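PDB 4OPC: conserved Archaeal protein from Sulfolobus acidocaldarius, which uses FAD to hydrogenate the double bonds of geranylgeranyl chains, turning unsaturated archaeols into the saturated archaeols of archaeal membrane lipids. Local coordinates for residues A[71-76]-A[91-96]; A[76-81]-A[200-205]; A[206-211]-A[251-256]. All blocks are in the same frame, centred on the assembly; numbering follows the deposited sequence.

Contact 1 of 3, residues A[71-76]-A[91-96]; sequences ENKING and NGEGFE
Backbone hydrogen bonds between Asn72 and Glu96 and between Ile74 and Gly94 set the register of this antiparallel ladder, whose two segment axes make an angle of 165°. Glu96 N gives Asn72 O a bond of 2.9 Å, and Ile74 and Gly94 exchange an N-H in each direction. The pairing is broken twice. Glu96 O accepts from both Glu71 N (2.9 Å) and Asn72 N (3.2 Å), a classic beta bulge, and the register slips by one residue between Ile74 and Gly76, where Gly92 N turns to Asn75 O.

Among the side chains, Lys73 reaches across to the partner strand. Its CG stands anti to the backbone N (chi1 178°), and a bend at chi2 carries CD and CE over that strand to leave NZ 3.2 Å from Gly94 O. NZ and Ile74 N grip that carbonyl from opposite faces of its plane. NZ also lies 3.7 Å from Phe95 CE1, oblique to the ring, and 4.2 Å from Glu93 OE1, too long for a salt bridge. A methionine in place of Lys73 would probably leave Gly94 O with only Ile74 N of its two donors and remove one positive charge from beside Glu93.

Apolar contact is thinner: Ile74 CD1 approaches Glu96 CG at 4.1 Å. The carboxylates of Glu71 and Glu96 share Lys222 as a salt-bridge partner.

The pair forms the hairpin of strands 70-80 and 87-97, with helix 54-60 touching Lys73, Glu93 and Phe95, strand 51-53 bonded beyond 87-97, and strand 202-206 flanking 70-80. Glu96 packs on Asp50, which binds FAD, placing this end of the hairpin beside the flavin site.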
loop_
_atom_site.group_PDB
_atom_site.type_symbol
_atom_site.label_atom_id
_atom_site.label_comp_id
_atom_site.label_asym_id
_atom_site.label_seq_id
_atom_site.Cartn_x
_atom_site.Cartn_y
_atom_site.Cartn_z
ATOM N N GLU A 71 -11.224 -15.142 -7.616
ATOM C CA GLU A 71 -12.633 -14.910 -7.872
ATOM C C GLU A 71 -12.879 -14.474 -9.306
ATOM O O GLU A 71 -13.870 -14.870 -9.912
ATOM C CB GLU A 71 -13.198 -13.884 -6.889
ATOM C CG GLU A 71 -13.095 -14.313 -5.433
ATOM C CD GLU A 71 -14.009 -13.517 -4.532
ATOM O OE1 GLU A 71 -13.501 -12.817 -3.633
ATOM O OE2 GLU A 71 -15.241 -13.587 -4.725
ATOM N N ASN A 72 -11.970 -13.678 -9.858
ATOM C CA ASN A 72 -12.178 -13.147 -11.200
ATOM C C ASN A 72 -10.864 -12.706 -11.834
ATOM O O ASN A 72 -10.041 -12.048 -11.186
ATOM C CB ASN A 72 -13.179 -11.981 -11.140
ATOM C CG ASN A 72 -13.617 -11.495 -12.513
ATOM O OD1 ASN A 72 -13.878 -12.285 -13.420
ATOM N ND2 ASN A 72 -13.717 -10.178 -12.662
ATOM N N LYS A 73 -10.658 -13.069 -13.092
ATOM C CA LYS A 73 -9.465 -12.646 -13.817
ATOM C C LYS A 73 -9.640 -11.232 -14.365
ATOM O O LYS A 73 -10.665 -10.917 -14.963
ATOM C CB LYS A 73 -9.154 -13.628 -14.954
ATOM C CG LYS A 73 -7.946 -13.252 -15.796
ATOM C CD LYS A 73 -6.678 -13.212 -14.955
ATOM C CE LYS A 73 -5.522 -12.595 -15.725
ATOM N NZ LYS A 73 -4.330 -12.405 -14.859
ATOM N N ILE A 74 -8.631 -10.390 -14.161
ATOM C CA ILE A 74 -8.677 -8.991 -14.586
ATOM C C ILE A 74 -7.756 -8.742 -15.772
ATOM O O ILE A 74 -6.600 -9.164 -15.765
ATOM C CB ILE A 74 -8.262 -8.059 -13.434
ATOM C CG1 ILE A 74 -9.199 -8.245 -12.241
ATOM C CG2 ILE A 74 -8.252 -6.604 -13.875
ATOM C CD1 ILE A 74 -10.667 -8.050 -12.588
ATOM N N ASN A 75 -8.273 -8.053 -16.787
ATOM C CA ASN A 75 -7.493 -7.751 -17.983
ATOM C C ASN A 75 -7.179 -6.271 -18.154
ATOM O O ASN A 75 -6.440 -5.891 -19.060
ATOM C CB ASN A 75 -8.191 -8.289 -19.231
ATOM C CG ASN A 75 -8.145 -9.794 -19.306
ATOM O OD1 ASN A 75 -7.134 -10.409 -18.972
ATOM N ND2 ASN A 75 -9.250 -10.401 -19.719
ATOM N N GLY A 76 -7.730 -5.435 -17.281
ATOM C CA GLY A 76 -7.437 -4.016 -17.346
ATOM C C GLY A 76 -8.321 -3.162 -16.462
ATOM O O GLY A 76 -9.090 -3.677 -15.650
ATOM N N ASN A 91 -4.672 -1.519 -20.118
ATOM C CA ASN A 91 -4.664 -2.976 -20.061
ATOM C C ASN A 91 -3.545 -3.511 -19.182
ATOM O O ASN A 91 -2.470 -2.920 -19.101
ATOM C CB ASN A 91 -4.565 -3.563 -21.468
ATOM C CG ASN A 91 -5.780 -3.248 -22.315
ATOM O OD1 ASN A 91 -6.915 -3.479 -21.902
ATOM N ND2 ASN A 91 -5.548 -2.708 -23.502
ATOM N N GLY A 92 -3.813 -4.630 -18.518
ATOM C CA GLY A 92 -2.855 -5.246 -17.618
ATOM C C GLY A 92 -3.496 -6.404 -16.877
ATOM O O GLY A 92 -4.649 -6.319 -16.454
ATOM N N GLU A 93 -2.753 -7.492 -16.713
ATOM C CA GLU A 93 -3.306 -8.695 -16.110
ATOM C C GLU A 93 -3.234 -8.683 -14.588
ATOM O O GLU A 93 -2.221 -8.303 -13.997
ATOM C CB GLU A 93 -2.630 -9.943 -16.688
ATOM C CG GLU A 93 -2.935 -10.131 -18.173
ATOM C CD GLU A 93 -2.377 -11.414 -18.762
ATOM O OE1 GLU A 93 -1.675 -12.160 -18.048
ATOM O OE2 GLU A 93 -2.646 -11.675 -19.953
ATOM N N GLY A 94 -4.327 -9.083 -13.955
ATOM C CA GLY A 94 -4.363 -9.155 -12.507
ATOM C C GLY A 94 -5.449 -10.074 -11.995
ATOM O O GLY A 94 -6.125 -10.774 -12.760
ATOM N N PHE A 95 -5.613 -10.078 -10.682
ATOM C CA PHE A 95 -6.530 -10.996 -10.041
ATOM C C PHE A 95 -7.446 -10.231 -9.115
ATOM O O PHE A 95 -7.004 -9.312 -8.420
ATOM C CB PHE A 95 -5.767 -12.015 -9.193
ATOM C CG PHE A 95 -4.734 -12.803 -9.946
ATOM C CD1 PHE A 95 -5.085 -13.566 -11.038
ATOM C CD2 PHE A 95 -3.414 -12.802 -9.527
ATOM C CE1 PHE A 95 -4.131 -14.305 -11.716
ATOM C CE2 PHE A 95 -2.459 -13.532 -10.199
ATOM C CZ PHE A 95 -2.818 -14.285 -11.295
ATOM N N GLU A 96 -8.722 -10.596 -9.117
ATOM C CA GLU A 96 -9.614 -10.219 -8.037
ATOM C C GLU A 96 -9.652 -11.416 -7.094
ATOM O O GLU A 96 -10.173 -12.482 -7.445
ATOM C CB GLU A 96 -11.012 -9.880 -8.572
ATOM C CG GLU A 96 -11.319 -8.395 -8.543
ATOM C CD GLU A 96 -11.316 -7.835 -7.146
ATOM O OE1 GLU A 96 -10.954 -6.653 -6.997
ATOM O OE2 GLU A 96 -11.680 -8.562 -6.200
#

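Contact 2 of 3, residues A[76-81]-A[200-205]; sequences GIKLYS and HDYLRI. With PGT ((1S)-2-{[{[(2R)-2,3-dihydroxypropyl]oxy}(hydroxy)phosphoryl]oxy}-1-[(palmitoyloxy)methyl]ethyl stearate), chain C.
Two parallel neighbours in the large mixed sheet, strands 70-80 and 202-206, meet here and floor part of the lipid pocket. Lys78 N donates to Leu203 O (2.8 Å, 176° at the hydrogen), Lys78 O accepts from Ile205 N, and Tyr80 N closes on Ile205 O. The Leu203 N bond to Gly76 O is more bent, at 148°.

On the face of Ile77, Leu79, Leu203 and Ile205, Ile77 CG2 meets Ile205 CD1 at 3.9 Å, and Leu79 CD1 presses on Ile205 CG2 at 3.5 Å. With its CG1 beside the backbone N (chi1 -63°) and chi2 extended, Ile77 sends CD1 to within 3.6 Å of PGT C12, while Leu79 CD2 comes within 4.0 Å of PGT C20.

The other face is aromatic and charged. The Tyr202 ring lies between Gly76 N over one face and Lys78 CE over the opposite one, both offset toward the rim, and its CD2 is 3.3 Å from Gly76 C. Tyr80 CE1 meets Arg204 CB at 4.0 Å.

Tyr202 OH is hydrogen-bonded to Asn91 OD1 and Lys78 NZ to Thr89 OG1, both on strand 87-97, while Arg204 NH2 bonds Glu198 O. The chemistry is therefore split: Ile77 and Leu79 touch one acyl chain of the bound lipid, with Leu203 and Ile205 packed beside them, whereas Tyr202, Lys78 and Arg204 keep their polar ends on the reverse face of the sheet.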
loop_
_atom_site.group_PDB
_atom_site.type_symbol
_atom_site.label_atom_id
_atom_site.label_comp_id
_atom_site.label_asym_id
_atom_site.label_seq_id
_atom_site.Cartn_x
_atom_site.Cartn_y
_atom_site.Cartn_z
ATOM N N GLY A 76 -7.730 -5.435 -17.281
ATOM C CA GLY A 76 -7.437 -4.016 -17.346
ATOM C C GLY A 76 -8.321 -3.162 -16.462
ATOM O O GLY A 76 -9.090 -3.677 -15.650
ATOM N N ILE A 77 -8.191 -1.851 -16.626
ATOM C CA ILE A 77 -8.944 -0.880 -15.846
ATOM C C ILE A 77 -9.585 0.148 -16.768
ATOM O O ILE A 77 -8.965 0.606 -17.726
ATOM C CB ILE A 77 -8.029 -0.135 -14.854
ATOM C CG1 ILE A 77 -7.429 -1.114 -13.845
ATOM C CG2 ILE A 77 -8.796 0.970 -14.126
ATOM C CD1 ILE A 77 -6.493 -0.458 -12.849
ATOM N N LYS A 78 -10.840 0.487 -16.493
ATOM C CA LYS A 78 -11.507 1.596 -17.163
ATOM C C LYS A 78 -11.557 2.757 -16.178
ATOM O O LYS A 78 -12.137 2.635 -15.099
ATOM C CB LYS A 78 -12.922 1.193 -17.583
ATOM C CG LYS A 78 -13.000 0.010 -18.543
ATOM C CD LYS A 78 -12.792 0.410 -19.980
ATOM C CE LYS A 78 -13.035 -0.774 -20.904
ATOM N NZ LYS A 78 -12.874 -0.394 -22.335
ATOM N N LEU A 79 -10.929 3.874 -16.544
ATOM C CA LEU A 79 -10.862 5.054 -15.695
ATOM C C LEU A 79 -11.824 6.117 -16.222
ATOM O O LEU A 79 -11.697 6.545 -17.373
ATOM C CB LEU A 79 -9.430 5.594 -15.682
ATOM C CG LEU A 79 -9.204 6.873 -14.891
ATOM C CD1 LEU A 79 -9.332 6.563 -13.423
ATOM C CD2 LEU A 79 -7.836 7.461 -15.202
ATOM N N TYR A 80 -12.774 6.538 -15.392
ATOM C CA TYR A 80 -13.840 7.444 -15.805
ATOM C C TYR A 80 -13.627 8.870 -15.319
ATOM O O TYR A 80 -13.312 9.107 -14.152
ATOM C CB TYR A 80 -15.181 6.966 -15.243
ATOM C CG TYR A 80 -15.720 5.684 -15.823
ATOM C CD1 TYR A 80 -15.126 4.461 -15.535
ATOM C CD2 TYR A 80 -16.860 5.681 -16.598
ATOM C CE1 TYR A 80 -15.623 3.286 -16.058
ATOM C CE2 TYR A 80 -17.371 4.506 -17.122
ATOM C CZ TYR A 80 -16.751 3.309 -16.844
ATOM O OH TYR A 80 -17.267 2.138 -17.368
ATOM N N SER A 81 -13.827 9.828 -16.217
ATOM C CA SER A 81 -13.826 11.237 -15.837
ATOM C C SER A 81 -15.026 11.537 -14.925
ATOM O O SER A 81 -16.011 10.795 -14.920
ATOM C CB SER A 81 -13.915 12.097 -17.095
ATOM O OG SER A 81 -15.153 11.870 -17.747
ATOM N N HIS A 200 -16.803 -7.631 -17.475
ATOM C CA HIS A 200 -16.524 -7.972 -16.087
ATOM C C HIS A 200 -15.049 -8.285 -15.814
ATOM O O HIS A 200 -14.659 -8.407 -14.660
ATOM C CB HIS A 200 -17.426 -9.115 -15.600
ATOM C CG HIS A 200 -16.961 -10.475 -16.017
ATOM N ND1 HIS A 200 -17.090 -10.945 -17.307
ATOM C CD2 HIS A 200 -16.369 -11.469 -15.312
ATOM C CE1 HIS A 200 -16.592 -12.166 -17.378
ATOM N NE2 HIS A 200 -16.152 -12.509 -16.181
ATOM N N ASP A 201 -14.239 -8.387 -16.866
ATOM C CA ASP A 201 -12.794 -8.529 -16.698
ATOM C C ASP A 201 -12.067 -7.188 -16.538
ATOM O O ASP A 201 -10.845 -7.153 -16.402
ATOM C CB ASP A 201 -12.174 -9.362 -17.831
ATOM C CG ASP A 201 -12.485 -8.811 -19.221
ATOM O OD1 ASP A 201 -13.532 -8.156 -19.410
ATOM O OD2 ASP A 201 -11.677 -9.070 -20.140
ATOM N N TYR A 202 -12.820 -6.093 -16.520
ATOM C CA TYR A 202 -12.228 -4.779 -16.303
ATOM C C TYR A 202 -12.686 -4.153 -14.992
ATOM O O TYR A 202 -13.889 -4.083 -14.715
ATOM C CB TYR A 202 -12.544 -3.842 -17.477
ATOM C CG TYR A 202 -11.664 -4.104 -18.676
ATOM C CD1 TYR A 202 -11.910 -5.181 -19.519
ATOM C CD2 TYR A 202 -10.567 -3.294 -18.944
ATOM C CE1 TYR A 202 -11.092 -5.435 -20.608
ATOM C CE2 TYR A 202 -9.744 -3.542 -20.032
ATOM C CZ TYR A 202 -10.012 -4.612 -20.855
ATOM O OH TYR A 202 -9.194 -4.855 -21.932
ATOM N N LEU A 203 -11.727 -3.693 -14.193
ATOM C CA LEU A 203 -12.040 -2.865 -13.036
ATOM C C LEU A 203 -12.520 -1.500 -13.507
ATOM O O LEU A 203 -12.151 -1.046 -14.593
ATOM C CB LEU A 203 -10.797 -2.653 -12.185
ATOM C CG LEU A 203 -10.061 -3.915 -11.739
ATOM C CD1 LEU A 203 -8.862 -3.509 -10.909
ATOM C CD2 LEU A 203 -10.985 -4.858 -10.966
ATOM N N ARG A 204 -13.347 -0.851 -12.692
ATOM C CA ARG A 204 -13.766 0.516 -12.979
ATOM C C ARG A 204 -13.331 1.432 -11.856
ATOM O O ARG A 204 -13.559 1.148 -10.686
ATOM C CB ARG A 204 -15.280 0.612 -13.159
ATOM C CG ARG A 204 -15.843 -0.343 -14.195
ATOM C CD ARG A 204 -17.363 -0.300 -14.209
ATOM N NE ARG A 204 -17.910 -1.467 -14.889
ATOM C CZ ARG A 204 -19.206 -1.750 -14.969
ATOM N NH1 ARG A 204 -20.103 -0.950 -14.400
ATOM N NH2 ARG A 204 -19.607 -2.837 -15.619
ATOM N N ILE A 205 -12.704 2.543 -12.228
ATOM C CA ILE A 205 -12.296 3.572 -11.283
ATOM C C ILE A 205 -12.932 4.878 -11.738
ATOM O O ILE A 205 -12.815 5.256 -12.910
ATOM C CB ILE A 205 -10.766 3.715 -11.238
ATOM C CG1 ILE A 205 -10.170 2.461 -10.591
ATOM C CG2 ILE A 205 -10.361 4.962 -10.451
ATOM C CD1 ILE A 205 -8.649 2.464 -10.526
HETATM C C48 PGT C . -5.682 10.024 -5.362
HETATM C C47 PGT C . -4.766 9.488 -4.281
HETATM C C46 PGT C . -5.554 8.576 -3.363
HETATM C C45 PGT C . -6.206 7.479 -4.181
HETATM C C44 PGT C . -6.442 6.248 -3.331
HETATM C C43 PGT C . -7.917 6.124 -2.996
HETATM C C42 PGT C . -8.092 4.989 -2.012
HETATM C C41 PGT C . -7.754 3.705 -2.727
HETATM C C40 PGT C . -8.496 2.547 -2.106
HETATM C C39 PGT C . -8.710 1.520 -3.195
HETATM C C38 PGT C . -7.380 1.123 -3.782
HETATM C C37 PGT C . -7.624 0.234 -4.977
HETATM C C36 PGT C . -6.286 -0.242 -5.487
HETATM C C35 PGT C . -6.425 -0.853 -6.862
HETATM C C34 PGT C . -5.070 -1.368 -7.307
HETATM C C33 PGT C . -5.055 -1.693 -8.785
HETATM C C32 PGT C . -4.205 -2.918 -9.064
HETATM C C31 PGT C . -2.719 -2.599 -9.110
HETATM O O31 PGT C . -1.974 -3.244 -8.396
HETATM O O2 PGT C . -2.191 -1.581 -9.941
HETATM C C2 PGT C . -1.582 -1.990 -11.152
HETATM C C1 PGT C . -0.156 -2.470 -10.975
HETATM O O3P PGT C . 0.269 -2.749 -9.656
HETATM P P PGT C . 1.451 -1.880 -9.051
HETATM O O1P PGT C . 1.160 -0.465 -9.501
HETATM O O2P PGT C . 1.491 -1.958 -7.532
HETATM O O4P PGT C . 2.881 -2.312 -9.601
HETATM C C4 PGT C . 3.049 -3.136 -10.736
HETATM C C5 PGT C . 4.511 -3.271 -11.099
HETATM O O5 PGT C . 4.877 -4.631 -11.074
HETATM C C6 PGT C . 5.351 -2.491 -10.116
HETATM O O6 PGT C . 6.058 -3.354 -9.257
HETATM C C3 PGT C . -1.459 -0.839 -12.135
HETATM O O3 PGT C . -2.699 -0.349 -12.585
HETATM C C11 PGT C . -2.674 1.037 -12.830
HETATM O O11 PGT C . -1.737 1.529 -13.428
HETATM C C12 PGT C . -3.807 1.916 -12.340
HETATM C C13 PGT C . -3.825 3.231 -13.088
HETATM C C14 PGT C . -4.953 4.088 -12.553
HETATM C C15 PGT C . -4.423 5.080 -11.540
HETATM C C16 PGT C . -5.523 6.027 -11.110
HETATM C C17 PGT C . -5.021 7.449 -11.239
HETATM C C18 PGT C . -6.169 8.430 -11.126
HETATM C C19 PGT C . -5.706 9.807 -11.557
HETATM C C20 PGT C . -5.483 9.856 -13.056
HETATM C C21 PGT C . -6.357 10.934 -13.666
HETATM C C22 PGT C . -5.677 11.551 -14.870
HETATM C C23 PGT C . -6.221 12.949 -15.071
HETATM C C24 PGT C . -5.380 13.698 -16.081
HETATM C C25 PGT C . -4.923 15.014 -15.489
HETATM C C26 PGT C . -3.416 15.127 -15.598
#

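Contact 3 of 3, residues A[206-211]-A[251-256]; sequences FIDQET and DKYAPD
Tyr253 enters from the end of helix 242-253 and bridges Phe206 to the loop of residues 208-211. From CB, with CG beside the backbone N, its ring slides past Phe206 in the opposite direction. Tyr253 CD1 lies over one face of the Phe206 ring, offset toward the rim and 3.4 Å from Phe206 CG. One atom further, Tyr253 CE1 meets Phe206 CB at 3.6 Å. The ring planes are inclined at 48° with centroids 4.9 Å apart, an oblique aromatic contact. Thr211 OG1 comes to the edge of the Tyr253 ring by CZ, near the ring plane. At the end of the side chain, Tyr253 OH shares a hydrogen bond of 2.7 Å with Thr211 OG1; either hydroxyl could be the donor. Thr211 has OG1 between its backbone N and carbonyl carbon (chi1 65°), and this turns the oxygen to the hydroxyl at the ring edge.

At the tip, a water in the plane of the Tyr253 ring lies 2.6 Å from Tyr253 OH. This water is also placed to donate to Asp208 OD2 (2.7 Å), probably in competition with other acceptors, and accepts from Lys252 NZ (2.9 Å), so it sits between two opposite charges that do not meet directly. The carboxylate of Asp208 is turned 82° from the Tyr253 ring. Its other oxygen, OD1, holds the loop in an Asx turn: Glu210 N meets it nearly along the C-O axis, and Thr211 N comes from above the carboxylate plane. Asn360 ND2 is a further donor to OD1.

Trp217 stacks on Tyr253. The buried phenol thus combines aromatic contact along its ring with two polar partners at its oxygen, and the nearby positive charge of Lys252, with the water between them, would tend to stabilise the Asp208 carboxylate.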
loop_
_atom_site.group_PDB
_atom_site.type_symbol
_atom_site.label_atom_id
_atom_site.label_comp_id
_atom_site.label_asym_id
_atom_site.label_seq_id
_atom_site.Cartn_x
_atom_site.Cartn_y
_atom_site.Cartn_z
ATOM N N PHE A 206 -13.624 5.557 -10.827
ATOM C CA PHE A 206 -14.350 6.777 -11.143
ATOM C C PHE A 206 -13.737 7.933 -10.382
ATOM O O PHE A 206 -13.807 7.990 -9.150
ATOM C CB PHE A 206 -15.819 6.641 -10.742
ATOM C CG PHE A 206 -16.528 5.464 -11.357
ATOM C CD1 PHE A 206 -17.187 5.584 -12.567
ATOM C CD2 PHE A 206 -16.566 4.246 -10.698
ATOM C CE1 PHE A 206 -17.864 4.498 -13.115
ATOM C CE2 PHE A 206 -17.236 3.167 -11.247
ATOM C CZ PHE A 206 -17.875 3.293 -12.450
ATOM N N ILE A 207 -13.131 8.857 -11.115
ATOM C CA ILE A 207 -12.574 10.044 -10.500
ATOM C C ILE A 207 -13.689 11.063 -10.303
ATOM O O ILE A 207 -14.462 11.323 -11.222
ATOM C CB ILE A 207 -11.492 10.655 -11.389
ATOM C CG1 ILE A 207 -10.451 9.597 -11.733
ATOM C CG2 ILE A 207 -10.850 11.842 -10.689
ATOM C CD1 ILE A 207 -9.793 8.970 -10.519
ATOM N N ASP A 208 -13.790 11.626 -9.102
ATOM C CA ASP A 208 -14.776 12.663 -8.840
ATOM C C ASP A 208 -14.490 13.355 -7.509
ATOM O O ASP A 208 -14.643 12.758 -6.441
ATOM C CB ASP A 208 -16.197 12.085 -8.848
ATOM C CG ASP A 208 -17.262 13.160 -8.919
ATOM O OD1 ASP A 208 -17.165 14.170 -8.189
ATOM O OD2 ASP A 208 -18.213 13.015 -9.707
ATOM N N GLN A 209 -14.089 14.620 -7.574
ATOM C CA GLN A 209 -13.713 15.355 -6.375
ATOM C C GLN A 209 -14.892 15.725 -5.478
ATOM O O GLN A 209 -14.697 16.083 -4.313
ATOM C CB GLN A 209 -12.887 16.591 -6.754
ATOM C CG GLN A 209 -11.628 16.249 -7.530
ATOM C CD GLN A 209 -10.810 15.111 -6.909
ATOM O OE1 GLN A 209 -10.749 14.950 -5.686
ATOM N NE2 GLN A 209 -10.176 14.317 -7.761
ATOM N N GLU A 210 -16.110 15.641 -6.003
ATOM C CA GLU A 210 -17.300 15.922 -5.209
ATOM C C GLU A 210 -17.793 14.689 -4.455
ATOM O O GLU A 210 -18.218 14.786 -3.303
ATOM C CB GLU A 210 -18.425 16.464 -6.087
ATOM C CG GLU A 210 -18.157 17.845 -6.632
ATOM C CD GLU A 210 -19.293 18.358 -7.494
ATOM O OE1 GLU A 210 -20.323 17.655 -7.601
ATOM O OE2 GLU A 210 -19.152 19.459 -8.067
ATOM N N THR A 211 -17.750 13.529 -5.104
ATOM C CA THR A 211 -18.296 12.317 -4.499
ATOM C C THR A 211 -17.243 11.466 -3.780
ATOM O O THR A 211 -17.593 10.584 -3.000
ATOM C CB THR A 211 -18.994 11.453 -5.553
ATOM O OG1 THR A 211 -18.013 11.000 -6.486
ATOM C CG2 THR A 211 -20.067 12.260 -6.290
ATOM N N ASP A 251 -25.635 4.751 -5.857
ATOM C CA ASP A 251 -26.468 4.556 -7.048
ATOM C C ASP A 251 -25.845 5.114 -8.336
ATOM O O ASP A 251 -26.146 4.637 -9.430
ATOM C CB ASP A 251 -27.855 5.174 -6.854
ATOM C CG ASP A 251 -28.705 4.421 -5.848
ATOM O OD1 ASP A 251 -28.331 3.294 -5.451
ATOM O OD2 ASP A 251 -29.768 4.957 -5.463
ATOM N N LYS A 252 -25.001 6.132 -8.206
ATOM C CA LYS A 252 -24.314 6.706 -9.347
ATOM C C LYS A 252 -23.364 5.680 -9.959
ATOM O O LYS A 252 -23.242 5.590 -11.182
ATOM C CB LYS A 252 -23.540 7.949 -8.908
ATOM C CG LYS A 252 -23.116 8.880 -10.026
ATOM C CD LYS A 252 -22.505 10.147 -9.438
ATOM C CE LYS A 252 -22.227 11.191 -10.507
ATOM N NZ LYS A 252 -21.409 10.654 -11.627
ATOM N N TYR A 253 -22.714 4.895 -9.112
ATOM C CA TYR A 253 -21.640 4.014 -9.560
ATOM C C TYR A 253 -22.027 2.545 -9.620
ATOM O O TYR A 253 -21.371 1.753 -10.298
ATOM C CB TYR A 253 -20.409 4.213 -8.679
ATOM C CG TYR A 253 -20.015 5.664 -8.645
ATOM C CD1 TYR A 253 -19.471 6.272 -9.769
ATOM C CD2 TYR A 253 -20.225 6.438 -7.512
ATOM C CE1 TYR A 253 -19.132 7.607 -9.760
ATOM C CE2 TYR A 253 -19.890 7.784 -7.494
ATOM C CZ TYR A 253 -19.342 8.355 -8.624
ATOM O OH TYR A 253 -19.009 9.690 -8.626
ATOM N N ALA A 254 -23.088 2.184 -8.903
ATOM C CA ALA A 254 -23.546 0.801 -8.862
ATOM C C ALA A 254 -25.068 0.757 -8.837
ATOM O O ALA A 254 -25.664 0.310 -7.856
ATOM C CB ALA A 254 -22.970 0.089 -7.639
ATOM N N PRO A 255 -25.711 1.217 -9.920
ATOM C CA PRO A 255 -27.174 1.207 -9.952
ATOM C C PRO A 255 -27.715 -0.219 -10.011
ATOM O O PRO A 255 -28.892 -0.429 -9.736
ATOM C CB PRO A 255 -27.499 1.947 -11.251
ATOM C CG PRO A 255 -26.304 1.735 -12.108
ATOM C CD PRO A 255 -25.135 1.743 -11.171
ATOM N N ASP A 256 -26.848 -1.172 -10.337
ATOM C CA ASP A 256 -27.243 -2.552 -10.601
ATOM C C ASP A 256 -27.194 -3.483 -9.393
ATOM O O ASP A 256 -27.623 -4.632 -9.494
ATOM C CB ASP A 256 -26.370 -3.141 -11.716
ATOM C CG ASP A 256 -24.874 -3.022 -11.426
ATOM O OD1 ASP A 256 -24.425 -1.969 -10.919
ATOM O OD2 ASP A 256 -24.137 -3.986 -11.723
HETATM O O HOH W 1 -18.543 10.637 -11.001
#

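How the contacts relate
Following the chain from the N terminus, contact 1 closes the short hairpin loop between strands 70-80 and 87-97. Contact 2 starts on the same strand 70-80, shares Gly76, and closes a much longer loop to strand 202-206; its segments alternate with those of contact 1, so the two cross and put three strands side by side. They touch directly, with Ile74 CD1 packed 3.6 Å from Leu203 CD2. Contact 3 follows in series, closing the loop from the end of strand 202-206 to helix 242-253. It joins contact 2 through the Tyr80 and Phe206 rings, but lies about 11 Å from contact 1 at the nearest atoms.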